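Side-chain contacts in 3-oxo-tetronate kinase (Haemophilus influenzae, PDB 1YZY), which catalyses the ATP-dependent phosphorylation of 3-oxo-tetronate to 3-oxo-tetronate 4-phosphate: residues 25-30 and 35-40; 250-255 and 261-266; 177-182 and 204-209. All coordinates share one frame; numbering follows the deposited sequence.

Contact 1: 25-30 and 35-40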
ATOM      1  N   SER A  25      10.312  -9.897   5.533  1.00 19.77           N
ATOM      2  CA  SER A  25       9.061 -10.076   6.280  1.00 21.71           C
ATOM      3  C   SER A  25       8.566  -8.670   6.646  1.00 19.57           C
ATOM      4  O   SER A  25       9.296  -7.892   7.260  1.00 21.76           O
ATOM      5  CB  SER A  25       9.246 -10.979   7.510  1.00 14.79           C
ATOM      6  OG  SER A  25      10.263 -10.534   8.383  1.00 19.25           O
ATOM      7  N   THR A  26       7.332  -8.352   6.265  1.00 22.19           N
ATOM      8  CA  THR A  26       6.777  -7.011   6.472  1.00 15.65           C
ATOM      9  C   THR A  26       5.439  -6.902   7.221  1.00 19.02           C
ATOM     10  O   THR A  26       4.558  -7.749   7.089  1.00 22.32           O
ATOM     11  CB  THR A  26       6.606  -6.314   5.087  1.00 17.18           C
ATOM     12  OG1 THR A  26       7.853  -6.339   4.372  1.00 17.97           O
ATOM     13  CG2 THR A  26       6.144  -4.865   5.232  1.00  7.11           C
ATOM     14  N   VAL A  27       5.308  -5.845   8.014  1.00 19.55           N
ATOM     15  CA  VAL A  27       4.084  -5.551   8.750  1.00 18.44           C
ATOM     16  C   VAL A  27       3.687  -4.123   8.399  1.00 18.15           C
ATOM     17  O   VAL A  27       4.480  -3.193   8.558  1.00 21.62           O
ATOM     18  CB  VAL A  27       4.275  -5.652  10.278  1.00 15.02           C
ATOM     19  CG1 VAL A  27       3.086  -5.033  10.992  1.00 13.18           C
ATOM     20  CG2 VAL A  27       4.419  -7.099  10.690  1.00 14.83           C
ATOM     21  N   GLN A  28       2.481  -3.957   7.875  1.00 16.75           N
ATOM     22  CA  GLN A  28       1.988  -2.637   7.518  1.00 19.15           C
ATOM     23  C   GLN A  28       0.934  -2.145   8.513  1.00 22.04           C
ATOM     24  O   GLN A  28      -0.185  -2.655   8.549  1.00 19.80           O
ATOM     25  CB  GLN A  28       1.388  -2.645   6.110  1.00 13.73           C
ATOM     26  CG  GLN A  28       0.840  -1.283   5.669  1.00 15.06           C
ATOM     27  CD  GLN A  28       0.087  -1.344   4.356  1.00 19.92           C
ATOM     28  OE1 GLN A  28       0.239  -2.294   3.582  1.00 27.42           O
ATOM     29  NE2 GLN A  28      -0.737  -0.330   4.097  1.00 18.18           N
ATOM     30  N   MET A  29       1.303  -1.153   9.315  1.00 21.27           N
ATOM     31  CA  MET A  29       0.394  -0.569  10.288  1.00 20.69           C
ATOM     32  C   MET A  29      -0.331   0.610   9.651  1.00 23.17           C
ATOM     33  O   MET A  29       0.282   1.410   8.951  1.00 18.96           O
ATOM     34  CB  MET A  29       1.170  -0.109  11.515  1.00 15.02           C
ATOM     35  CG  MET A  29       1.890  -1.236  12.234  1.00 21.12           C
ATOM     36  SD  MET A  29       0.790  -2.608  12.699  1.00 22.19           S
ATOM     37  CE  MET A  29       0.807  -2.490  14.488  1.00 29.44           C
ATOM     38  N   ASN A  30      -1.643   0.684   9.835  1.00 23.63           N
ATOM     39  CA  ASN A  30      -2.418   1.792   9.277  1.00 23.61           C
ATOM     40  C   ASN A  30      -2.576   2.834  10.383  1.00 22.39           C
ATOM     41  O   ASN A  30      -3.396   2.675  11.281  1.00 19.77           O
ATOM     42  CB  ASN A  30      -3.783   1.303   8.788  1.00 26.67           C
ATOM     43  CG  ASN A  30      -3.671   0.180   7.762  1.00 33.02           C
ATOM     44  OD1 ASN A  30      -2.848   0.234   6.852  1.00 37.19           O
ATOM     45  ND2 ASN A  30      -4.509  -0.841   7.906  1.00 34.99           N
ATOM     46  N   GLN A  35      -0.043   0.528  20.647  1.00 36.25           N
ATOM     47  CA  GLN A  35       0.485  -0.647  21.343  1.00 35.83           C
ATOM     48  C   GLN A  35       1.706  -1.197  20.588  1.00 35.04           C
ATOM     49  O   GLN A  35       1.748  -1.185  19.354  1.00 33.06           O
ATOM     50  CB  GLN A  35      -0.583  -1.751  21.451  1.00 41.23           C
ATOM     51  CG  GLN A  35      -1.794  -1.422  22.330  1.00 53.04           C
ATOM     52  CD  GLN A  35      -1.449  -1.290  23.811  1.00 60.91           C
ATOM     53  OE1 GLN A  35      -1.912  -0.369  24.488  1.00 61.71           O
ATOM     54  NE2 GLN A  35      -0.656  -2.229  24.326  1.00 64.21           N
ATOM     55  N   SER A  36       2.668  -1.717  21.341  1.00 33.12           N
ATOM     56  CA  SER A  36       3.891  -2.286  20.786  1.00 32.86           C
ATOM     57  C   SER A  36       3.620  -3.460  19.845  1.00 31.27           C
ATOM     58  O   SER A  36       2.566  -4.101  19.918  1.00 29.67           O
ATOM     59  CB  SER A  36       4.801  -2.762  21.921  1.00 35.20           C
ATOM     60  OG  SER A  36       5.048  -1.730  22.865  1.00 42.25           O
ATOM     61  N   LEU A  37       4.577  -3.730  18.956  1.00 35.04           N
ATOM     62  CA  LEU A  37       4.477  -4.838  18.013  1.00 40.05           C
ATOM     63  C   LEU A  37       5.182  -6.032  18.636  1.00 45.16           C
ATOM     64  O   LEU A  37       6.410  -6.066  18.721  1.00 51.28           O
ATOM     65  CB  LEU A  37       5.134  -4.487  16.679  1.00 35.40           C
ATOM     66  CG  LEU A  37       4.919  -5.514  15.569  1.00 28.40           C
ATOM     67  CD1 LEU A  37       3.440  -5.663  15.301  1.00 33.07           C
ATOM     68  CD2 LEU A  37       5.632  -5.082  14.311  1.00 34.09           C
ATOM     69  N   ASN A  38       4.392  -7.004  19.083  1.00 48.68           N
ATOM     70  CA  ASN A  38       4.916  -8.204  19.731  1.00 53.04           C
ATOM     71  C   ASN A  38       5.536  -9.171  18.718  1.00 48.48           C
ATOM     72  O   ASN A  38       5.948 -10.277  19.070  1.00 53.89           O
ATOM     73  CB  ASN A  38       3.791  -8.898  20.520  1.00 58.74           C
ATOM     74  CG  ASN A  38       4.314  -9.806  21.635  1.00 66.48           C
ATOM     75  OD1 ASN A  38       5.239  -9.441  22.373  1.00 69.57           O
ATOM     76  ND2 ASN A  38       3.691 -10.977  21.787  1.00 62.28           N
ATOM     77  N   SER A  39       5.624  -8.742  17.464  1.00 42.05           N
ATOM     78  CA  SER A  39       6.182  -9.582  16.413  1.00 38.45           C
ATOM     79  C   SER A  39       7.534  -9.075  15.892  1.00 36.16           C
ATOM     80  O   SER A  39       7.779  -7.864  15.833  1.00 36.10           O
ATOM     81  CB  SER A  39       5.182  -9.692  15.265  1.00 27.15           C
ATOM     82  OG  SER A  39       5.334 -10.923  14.592  1.00 31.70           O
ATOM     83  N   LYS A  40       8.409 -10.013  15.530  1.00 35.79           N
ATOM     84  CA  LYS A  40       9.735  -9.689  15.010  1.00 36.41           C
ATOM     85  C   LYS A  40       9.743  -9.820  13.488  1.00 34.73           C
ATOM     86  O   LYS A  40       9.691 -10.930  12.962  1.00 34.04           O
ATOM     87  CB  LYS A  40      10.779 -10.643  15.599  1.00 41.73           C
ATOM     88  CG  LYS A  40      10.670 -10.875  17.106  1.00 53.17           C
ATOM     89  CD  LYS A  40      11.076  -9.655  17.926  1.00 58.42           C
ATOM     90  CE  LYS A  40      12.582  -9.434  17.911  1.00 61.27           C
ATOM     91  NZ  LYS A  40      12.979  -8.318  18.815  1.00 62.75           N
TER

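Contact 2: 250-255 and 261-266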
ATOM      1  N   VAL A 250     -16.260 -15.565   1.461  1.00 18.71           N
ATOM      2  CA  VAL A 250     -16.082 -14.539   0.442  1.00 20.56           C
ATOM      3  C   VAL A 250     -17.231 -13.549   0.583  1.00 17.77           C
ATOM      4  O   VAL A 250     -18.400 -13.942   0.559  1.00 16.03           O
ATOM      5  CB  VAL A 250     -16.118 -15.147  -1.001  1.00 22.02           C
ATOM      6  CG1 VAL A 250     -16.087 -14.049  -2.047  1.00 17.59           C
ATOM      7  CG2 VAL A 250     -14.949 -16.094  -1.216  1.00 14.69           C
ATOM      8  N   LEU A 251     -16.895 -12.277   0.770  1.00 19.73           N
ATOM      9  CA  LEU A 251     -17.893 -11.217   0.902  1.00 18.51           C
ATOM     10  C   LEU A 251     -17.632 -10.191  -0.206  1.00 22.60           C
ATOM     11  O   LEU A 251     -16.722  -9.373  -0.104  1.00 24.94           O
ATOM     12  CB  LEU A 251     -17.804 -10.587   2.301  1.00 20.93           C
ATOM     13  CG  LEU A 251     -17.968 -11.555   3.492  1.00 19.97           C
ATOM     14  CD1 LEU A 251     -17.614 -10.888   4.789  1.00 18.48           C
ATOM     15  CD2 LEU A 251     -19.376 -12.120   3.556  1.00 15.58           C
ATOM     16  N   SER A 252     -18.450 -10.245  -1.255  1.00 24.45           N
ATOM     17  CA  SER A 252     -18.324  -9.384  -2.437  1.00 24.42           C
ATOM     18  C   SER A 252     -19.366  -8.271  -2.541  1.00 22.61           C
ATOM     19  O   SER A 252     -20.559  -8.541  -2.638  1.00 20.89           O
ATOM     20  CB  SER A 252     -18.427 -10.261  -3.686  1.00 24.73           C
ATOM     21  OG  SER A 252     -17.804  -9.665  -4.805  1.00 24.98           O
ATOM     22  N   GLY A 253     -18.914  -7.022  -2.570  1.00 24.48           N
ATOM     23  CA  GLY A 253     -19.843  -5.912  -2.675  1.00 28.81           C
ATOM     24  C   GLY A 253     -19.665  -4.992  -3.873  1.00 30.14           C
ATOM     25  O   GLY A 253     -20.556  -4.193  -4.173  1.00 35.69           O
ATOM     26  N   SER A 254     -18.517  -5.078  -4.541  1.00 31.92           N
ATOM     27  CA  SER A 254     -18.218  -4.233  -5.699  1.00 34.47           C
ATOM     28  C   SER A 254     -19.044  -4.549  -6.938  1.00 33.76           C
ATOM     29  O   SER A 254     -19.321  -5.701  -7.232  1.00 34.44           O
ATOM     30  CB  SER A 254     -16.728  -4.323  -6.057  1.00 33.34           C
ATOM     31  OG  SER A 254     -16.361  -3.342  -7.022  1.00 33.35           O
ATOM     32  N   CYS A 255     -19.423  -3.511  -7.669  1.00 35.93           N
ATOM     33  CA  CYS A 255     -20.198  -3.689  -8.888  1.00 37.19           C
ATOM     34  C   CYS A 255     -19.420  -3.236 -10.119  1.00 40.60           C
ATOM     35  O   CYS A 255     -19.995  -2.710 -11.078  1.00 41.51           O
ATOM     36  CB  CYS A 255     -21.517  -2.942  -8.781  1.00 34.89           C
ATOM     37  SG  CYS A 255     -22.548  -3.538  -7.436  1.00 34.14           S
ATOM     38  N   LYS A 261     -17.591 -10.108 -13.232  1.00 30.64           N
ATOM     39  CA  LYS A 261     -17.133 -11.285 -13.956  1.00 32.83           C
ATOM     40  C   LYS A 261     -16.562 -12.319 -12.993  1.00 34.69           C
ATOM     41  O   LYS A 261     -16.737 -13.519 -13.200  1.00 36.88           O
ATOM     42  CB  LYS A 261     -16.085 -10.898 -15.004  1.00 37.67           C
ATOM     43  CG  LYS A 261     -16.643 -10.063 -16.150  1.00 44.67           C
ATOM     44  CD  LYS A 261     -15.571  -9.708 -17.174  1.00 52.62           C
ATOM     45  CE  LYS A 261     -14.466  -8.869 -16.545  1.00 58.20           C
ATOM     46  NZ  LYS A 261     -13.401  -8.503 -17.514  1.00 63.18           N
ATOM     47  N   GLN A 262     -15.856 -11.850 -11.966  1.00 29.59           N
ATOM     48  CA  GLN A 262     -15.254 -12.734 -10.965  1.00 30.08           C
ATOM     49  C   GLN A 262     -16.338 -13.452 -10.154  1.00 29.68           C
ATOM     50  O   GLN A 262     -16.129 -14.567  -9.669  1.00 29.98           O
ATOM     51  CB  GLN A 262     -14.324 -11.941 -10.032  1.00 25.38           C
ATOM     52  CG  GLN A 262     -13.088 -11.362 -10.717  1.00 23.58           C
ATOM     53  CD  GLN A 262     -12.331 -10.380  -9.837  1.00 27.99           C
ATOM     54  OE1 GLN A 262     -12.916  -9.473  -9.260  1.00 34.36           O
ATOM     55  NE2 GLN A 262     -11.027 -10.569  -9.722  1.00 29.62           N
ATOM     56  N   VAL A 263     -17.473 -12.779  -9.972  1.00 30.99           N
ATOM     57  CA  VAL A 263     -18.615 -13.331  -9.240  1.00 32.10           C
ATOM     58  C   VAL A 263     -19.343 -14.323 -10.147  1.00 34.67           C
ATOM     59  O   VAL A 263     -19.726 -15.411  -9.725  1.00 31.72           O
ATOM     60  CB  VAL A 263     -19.604 -12.203  -8.804  1.00 29.27           C
ATOM     61  CG1 VAL A 263     -20.916 -12.796  -8.310  1.00 31.53           C
ATOM     62  CG2 VAL A 263     -18.980 -11.335  -7.713  1.00 26.12           C
ATOM     63  N   GLU A 264     -19.535 -13.915 -11.395  1.00 36.00           N
ATOM     64  CA  GLU A 264     -20.205 -14.719 -12.403  1.00 39.81           C
ATOM     65  C   GLU A 264     -19.442 -16.025 -12.670  1.00 41.20           C
ATOM     66  O   GLU A 264     -20.031 -17.028 -13.085  1.00 44.86           O
ATOM     67  CB  GLU A 264     -20.316 -13.900 -13.690  1.00 42.97           C
ATOM     68  CG  GLU A 264     -21.666 -13.969 -14.382  1.00 61.65           C
ATOM     69  CD  GLU A 264     -21.816 -15.194 -15.265  1.00 68.70           C
ATOM     70  OE1 GLU A 264     -21.398 -15.128 -16.442  1.00 74.97           O
ATOM     71  OE2 GLU A 264     -22.356 -16.218 -14.789  1.00 71.78           O
ATOM     72  N   LYS A 265     -18.134 -16.003 -12.439  1.00 40.96           N
ATOM     73  CA  LYS A 265     -17.291 -17.173 -12.665  1.00 41.92           C
ATOM     74  C   LYS A 265     -17.205 -18.053 -11.413  1.00 40.62           C
ATOM     75  O   LYS A 265     -17.045 -19.279 -11.511  1.00 42.70           O
ATOM     76  CB  LYS A 265     -15.892 -16.718 -13.107  1.00 45.54           C
ATOM     77  CG  LYS A 265     -15.234 -17.579 -14.187  1.00 53.94           C
ATOM     78  CD  LYS A 265     -14.368 -18.686 -13.601  1.00 60.55           C
ATOM     79  CE  LYS A 265     -13.561 -19.385 -14.693  1.00 66.56           C
ATOM     80  NZ  LYS A 265     -12.547 -20.332 -14.137  1.00 69.48           N
ATOM     81  N   TYR A 266     -17.324 -17.426 -10.246  1.00 32.50           N
ATOM     82  CA  TYR A 266     -17.246 -18.136  -8.977  1.00 33.03           C
ATOM     83  C   TYR A 266     -18.561 -18.784  -8.520  1.00 31.53           C
ATOM     84  O   TYR A 266     -18.545 -19.842  -7.899  1.00 28.28           O
ATOM     85  CB  TYR A 266     -16.713 -17.205  -7.887  1.00 25.83           C
ATOM     86  CG  TYR A 266     -16.347 -17.924  -6.607  1.00 24.70           C
ATOM     87  CD1 TYR A 266     -15.401 -18.947  -6.612  1.00 20.08           C
ATOM     88  CD2 TYR A 266     -16.953 -17.589  -5.390  1.00 23.08           C
ATOM     89  CE1 TYR A 266     -15.068 -19.619  -5.447  1.00 23.33           C
ATOM     90  CE2 TYR A 266     -16.624 -18.259  -4.215  1.00 14.32           C
ATOM     91  CZ  TYR A 266     -15.684 -19.269  -4.257  1.00 18.85           C
ATOM     92  OH  TYR A 266     -15.349 -19.937  -3.120  1.00 19.14           O
TER

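Contact 3: 177-182 and 204-209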
ATOM      1  N   SER A 177      30.612   2.700  -5.061  1.00 21.84           N
ATOM      2  CA  SER A 177      31.736   3.472  -4.524  1.00 25.23           C
ATOM      3  C   SER A 177      31.831   4.873  -5.128  1.00 22.12           C
ATOM      4  O   SER A 177      32.120   5.838  -4.428  1.00 21.63           O
ATOM      5  CB  SER A 177      33.055   2.729  -4.742  1.00 25.83           C
ATOM      6  OG  SER A 177      33.108   1.563  -3.945  1.00 45.20           O
ATOM      7  N   ARG A 178      31.627   4.976  -6.434  1.00 16.87           N
ATOM      8  CA  ARG A 178      31.677   6.266  -7.109  1.00 21.10           C
ATOM      9  C   ARG A 178      30.529   7.154  -6.629  1.00 24.09           C
ATOM     10  O   ARG A 178      30.668   8.373  -6.548  1.00 26.69           O
ATOM     11  CB  ARG A 178      31.603   6.074  -8.633  1.00 13.80           C
ATOM     12  CG  ARG A 178      31.467   7.367  -9.434  1.00 18.01           C
ATOM     13  CD  ARG A 178      32.626   8.332  -9.161  1.00 19.93           C
ATOM     14  NE  ARG A 178      32.419   9.634  -9.796  1.00 20.01           N
ATOM     15  CZ  ARG A 178      32.994  10.766  -9.395  1.00 17.46           C
ATOM     16  NH1 ARG A 178      33.830  10.775  -8.364  1.00 16.17           N
ATOM     17  NH2 ARG A 178      32.669  11.907  -9.981  1.00 16.98           N
ATOM     18  N   VAL A 179      29.377   6.538  -6.381  1.00 24.47           N
ATOM     19  CA  VAL A 179      28.206   7.266  -5.906  1.00 20.34           C
ATOM     20  C   VAL A 179      28.500   7.837  -4.529  1.00 18.09           C
ATOM     21  O   VAL A 179      28.155   8.973  -4.245  1.00 23.87           O
ATOM     22  CB  VAL A 179      26.952   6.359  -5.876  1.00 14.85           C
ATOM     23  CG1 VAL A 179      25.783   7.079  -5.224  1.00 14.19           C
ATOM     24  CG2 VAL A 179      26.576   5.967  -7.293  1.00 14.42           C
ATOM     25  N   GLN A 180      29.153   7.052  -3.683  1.00 16.09           N
ATOM     26  CA  GLN A 180      29.503   7.499  -2.340  1.00 19.95           C
ATOM     27  C   GLN A 180      30.518   8.637  -2.380  1.00 21.97           C
ATOM     28  O   GLN A 180      30.586   9.464  -1.459  1.00 25.44           O
ATOM     29  CB  GLN A 180      30.059   6.338  -1.520  1.00 18.09           C
ATOM     30  CG  GLN A 180      29.048   5.232  -1.302  1.00 28.18           C
ATOM     31  CD  GLN A 180      29.615   4.050  -0.545  1.00 32.61           C
ATOM     32  OE1 GLN A 180      28.874   3.165  -0.124  1.00 31.08           O
ATOM     33  NE2 GLN A 180      30.935   4.026  -0.366  1.00 40.35           N
ATOM     34  N   GLU A 181      31.365   8.620  -3.405  1.00 19.30           N
ATOM     35  CA  GLU A 181      32.362   9.657  -3.580  1.00 18.70           C
ATOM     36  C   GLU A 181      31.621  10.924  -4.001  1.00 19.34           C
ATOM     37  O   GLU A 181      32.003  12.025  -3.619  1.00 25.89           O
ATOM     38  CB  GLU A 181      33.404   9.244  -4.629  1.00 16.72           C
ATOM     39  CG  GLU A 181      34.286   8.064  -4.200  1.00 22.89           C
ATOM     40  CD  GLU A 181      35.351   7.670  -5.242  1.00 34.88           C
ATOM     41  OE1 GLU A 181      35.331   8.167  -6.396  1.00 24.71           O
ATOM     42  OE2 GLU A 181      36.221   6.844  -4.889  1.00 42.49           O
ATOM     43  N   CYS A 182      30.582  10.769  -4.813  1.00 14.15           N
ATOM     44  CA  CYS A 182      29.778  11.910  -5.232  1.00 19.61           C
ATOM     45  C   CYS A 182      28.959  12.413  -4.033  1.00 22.51           C
ATOM     46  O   CYS A 182      28.675  13.602  -3.935  1.00 20.94           O
ATOM     47  CB  CYS A 182      28.835  11.533  -6.376  1.00 21.20           C
ATOM     48  SG  CYS A 182      29.617  11.211  -7.991  1.00 18.63           S
ATOM     49  N   LEU A 204      19.066   1.755  -9.609  1.00 14.73           N
ATOM     50  CA  LEU A 204      18.459   1.688  -8.270  1.00 16.32           C
ATOM     51  C   LEU A 204      19.172   0.631  -7.452  1.00 13.49           C
ATOM     52  O   LEU A 204      19.264   0.723  -6.221  1.00 11.88           O
ATOM     53  CB  LEU A 204      16.956   1.377  -8.359  1.00 13.24           C
ATOM     54  CG  LEU A 204      16.113   2.463  -9.026  1.00 13.98           C
ATOM     55  CD1 LEU A 204      14.727   1.936  -9.314  1.00 13.16           C
ATOM     56  CD2 LEU A 204      16.072   3.727  -8.142  1.00 15.15           C
ATOM     57  N   GLU A 205      19.672  -0.375  -8.161  1.00 13.68           N
ATOM     58  CA  GLU A 205      20.421  -1.472  -7.569  1.00 18.46           C
ATOM     59  C   GLU A 205      21.765  -0.929  -7.043  1.00 16.87           C
ATOM     60  O   GLU A 205      22.262  -1.357  -5.993  1.00 19.57           O
ATOM     61  CB  GLU A 205      20.630  -2.537  -8.644  1.00 24.30           C
ATOM     62  CG  GLU A 205      21.214  -3.860  -8.182  1.00 34.55           C
ATOM     63  CD  GLU A 205      21.109  -4.940  -9.255  1.00 41.88           C
ATOM     64  OE1 GLU A 205      21.326  -6.126  -8.927  1.00 48.12           O
ATOM     65  OE2 GLU A 205      20.793  -4.610 -10.422  1.00 43.43           O
ATOM     66  N   VAL A 206      22.355  -0.004  -7.796  1.00 19.06           N
ATOM     67  CA  VAL A 206      23.617   0.638  -7.419  1.00 14.93           C
ATOM     68  C   VAL A 206      23.381   1.539  -6.207  1.00 12.56           C
ATOM     69  O   VAL A 206      24.135   1.494  -5.234  1.00 13.24           O
ATOM     70  CB  VAL A 206      24.175   1.498  -8.594  1.00 20.51           C
ATOM     71  CG1 VAL A 206      25.337   2.371  -8.123  1.00 16.59           C
ATOM     72  CG2 VAL A 206      24.632   0.596  -9.738  1.00 17.32           C
ATOM     73  N   LEU A 207      22.358   2.391  -6.299  1.00  9.86           N
ATOM     74  CA  LEU A 207      21.994   3.307  -5.216  1.00 14.91           C
ATOM     75  C   LEU A 207      21.693   2.526  -3.941  1.00 12.60           C
ATOM     76  O   LEU A 207      22.175   2.878  -2.869  1.00 14.58           O
ATOM     77  CB  LEU A 207      20.781   4.163  -5.607  1.00 15.60           C
ATOM     78  CG  LEU A 207      20.371   5.239  -4.587  1.00 15.51           C
ATOM     79  CD1 LEU A 207      21.567   6.112  -4.238  1.00 16.52           C
ATOM     80  CD2 LEU A 207      19.247   6.094  -5.138  1.00 18.53           C
ATOM     81  N   ALA A 208      20.903   1.464  -4.073  1.00 16.23           N
ATOM     82  CA  ALA A 208      20.543   0.610  -2.941  1.00 19.67           C
ATOM     83  C   ALA A 208      21.780   0.195  -2.157  1.00 18.96           C
ATOM     84  O   ALA A 208      21.778   0.180  -0.921  1.00 22.35           O
ATOM     85  CB  ALA A 208      19.807  -0.625  -3.433  1.00 17.11           C
ATOM     86  N   GLU A 209      22.826  -0.166  -2.891  1.00 22.13           N
ATOM     87  CA  GLU A 209      24.092  -0.582  -2.305  1.00 19.91           C
ATOM     88  C   GLU A 209      24.818   0.615  -1.691  1.00 16.14           C
ATOM     89  O   GLU A 209      25.440   0.501  -0.632  1.00 16.40           O
ATOM     90  CB  GLU A 209      24.958  -1.231  -3.386  1.00 25.25           C
ATOM     91  CG  GLU A 209      25.620  -2.530  -2.957  1.00 46.23           C
ATOM     92  CD  GLU A 209      27.073  -2.351  -2.581  1.00 54.36           C
ATOM     93  OE1 GLU A 209      27.909  -2.207  -3.503  1.00 58.23           O
ATOM     94  OE2 GLU A 209      27.379  -2.362  -1.368  1.00 59.39           O
TER

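Contact 1: 25-30 and 35-40
Leu-37, on the loop that leaves strand 26-30, reaches across to Val-27 and Met-29 and shows how one branched side chain can bridge two residues on the same face of a strand. Its CB points toward the strand without touching it. With CG anti to the backbone N (chi1 -172°), the chain extends toward the sheet, and the contact is left to the two methyl groups beyond the branch. CD2 meets Val-27 tip to tip, lying 4.2 Å from Val-27 CG1 and 4.3 Å from its other methyl, Val-27 CG2. CD1 also lies near Val-27 and reaches Met-29, 4.2 Å from Met-29 CE, the terminal methyl, which continues beyond the sulfur toward the loop. No hydrogen bond joins the two segments. The backbone of the leucine is held by a hydrogen bond from Leu-37 N to Asn-72 OD1, and its side chain also rests on Ile-44. On the other face of the strand, Thr-26 and Gln-28 pack against helix 9-20. Since Val-27 shares backbone hydrogen bonds with Ala-43 and Val-45, this is a loop connection between adjacent parallel strands of the sugar-binding domain, folded back over the sheet it links.

Contact 2: 250-255 and 261-266
A strand-loop-helix unit of the nucleotide-binding domain brings Val-250 and Ser-252 of strand 248-252 against Tyr-266 and Val-263 of helix 257-266, which packs on the sheet just after the chain leaves it. Val-250 and Tyr-266 approach from opposite directions. The methyl CG2 of Val-250 stops 4.1 Å from CE2 of the tyrosine, oblique to the ring. Setting CG of Tyr-266 anti to its backbone N (chi1 -169°) carries the ring from the helix to the strand, and its hydroxyl hydrogen-bonds to the carbonyl oxygen of Ala-303. One turn earlier, CG2 of Val-263 sits 3.6 Å from Ser-252 OG, a methyl beside a buried oxygen. The turn between strand and helix carries Ser-254, which by similarity binds ATP, and this places the contact beside a probable nucleotide site; the side chain of Ser-252 is itself about 7 Å from that of Thr-357, which by similarity also binds ATP. The polar partner of Ser-252 OG is Thr-309 OG1, with which it forms a hydrogen bond. That same threonine hydroxyl is bonded to the backbone oxygen of Ser-254, and its residue also touches the side chain of Val-263.

Contact 3: 177-182 and 204-209
Val-179 holds CG1 anti to its backbone N (chi1 173°), which leaves CG2 beside that nitrogen and lets both methyls face the second helix; Val-206, with nearly the same torsion (chi1 169°), sends its own CG1 across to meet CG2. The two methyls, Val-179 CG2 and Val-206 CG1, lie 3.9 Å apart, and the side chains cross obliquely. Leu-207 joins them by a longer route. Its CB starts away from the facing helix, but the bend at its second torsion brings CD1 back to within 4.4 Å of Val-179 CG1, so that one valine is met by two successive residues of the other helix. The segment axes pass 9.4 Å apart at a crossing angle of -65°, steep enough to confine the contact to a short patch. At its margin the amide of Gln-180 swings nearer to Glu-209, yet Gln-180 OE1 remains 4.4 Å from Glu-209 O, and no hydrogen bond spans the pair. Charged groups bond within their own neighbourhood: Arg-178 NH1 forms a salt bridge of 3.6 Å with Glu-181 OE1, which lies at the guanidinium edge and in its plane, while NE of the arginine pairs with Asp-171. In sequence, helix 176-188 falls between strands 164-167 and 193-196 of the small parallel sheet in the sugar-binding domain, and helix 202-210, backed by Tyr-226 of helix 221-232, follows the second. With only aliphatic carbons touching at its centre, the join probably rests on shape and on partial exclusion of water, and polar groups at its rim contribute no directional bond across it.

The three contacts illustrate one principle: the groups that meet are mostly apolar, and no hydrogen bond crosses any of the three contacts. Contacts 1 and 2 are buried and each rests on a strand, one through a loop in the sugar-binding domain, the other through a helix in the nucleotide-binding domain; their centres lie about 31 Å apart. Contact 3 shares the sugar-binding domain with contact 1 but joins two helices and is only partly buried, with charged and amide groups at its margin. Contact 2 alone includes an aromatic ring and a buried hydroxyl, and it alone adjoins the probable ATP site. Contacts 2 and 3 lie on opposite sides of the chain's centre.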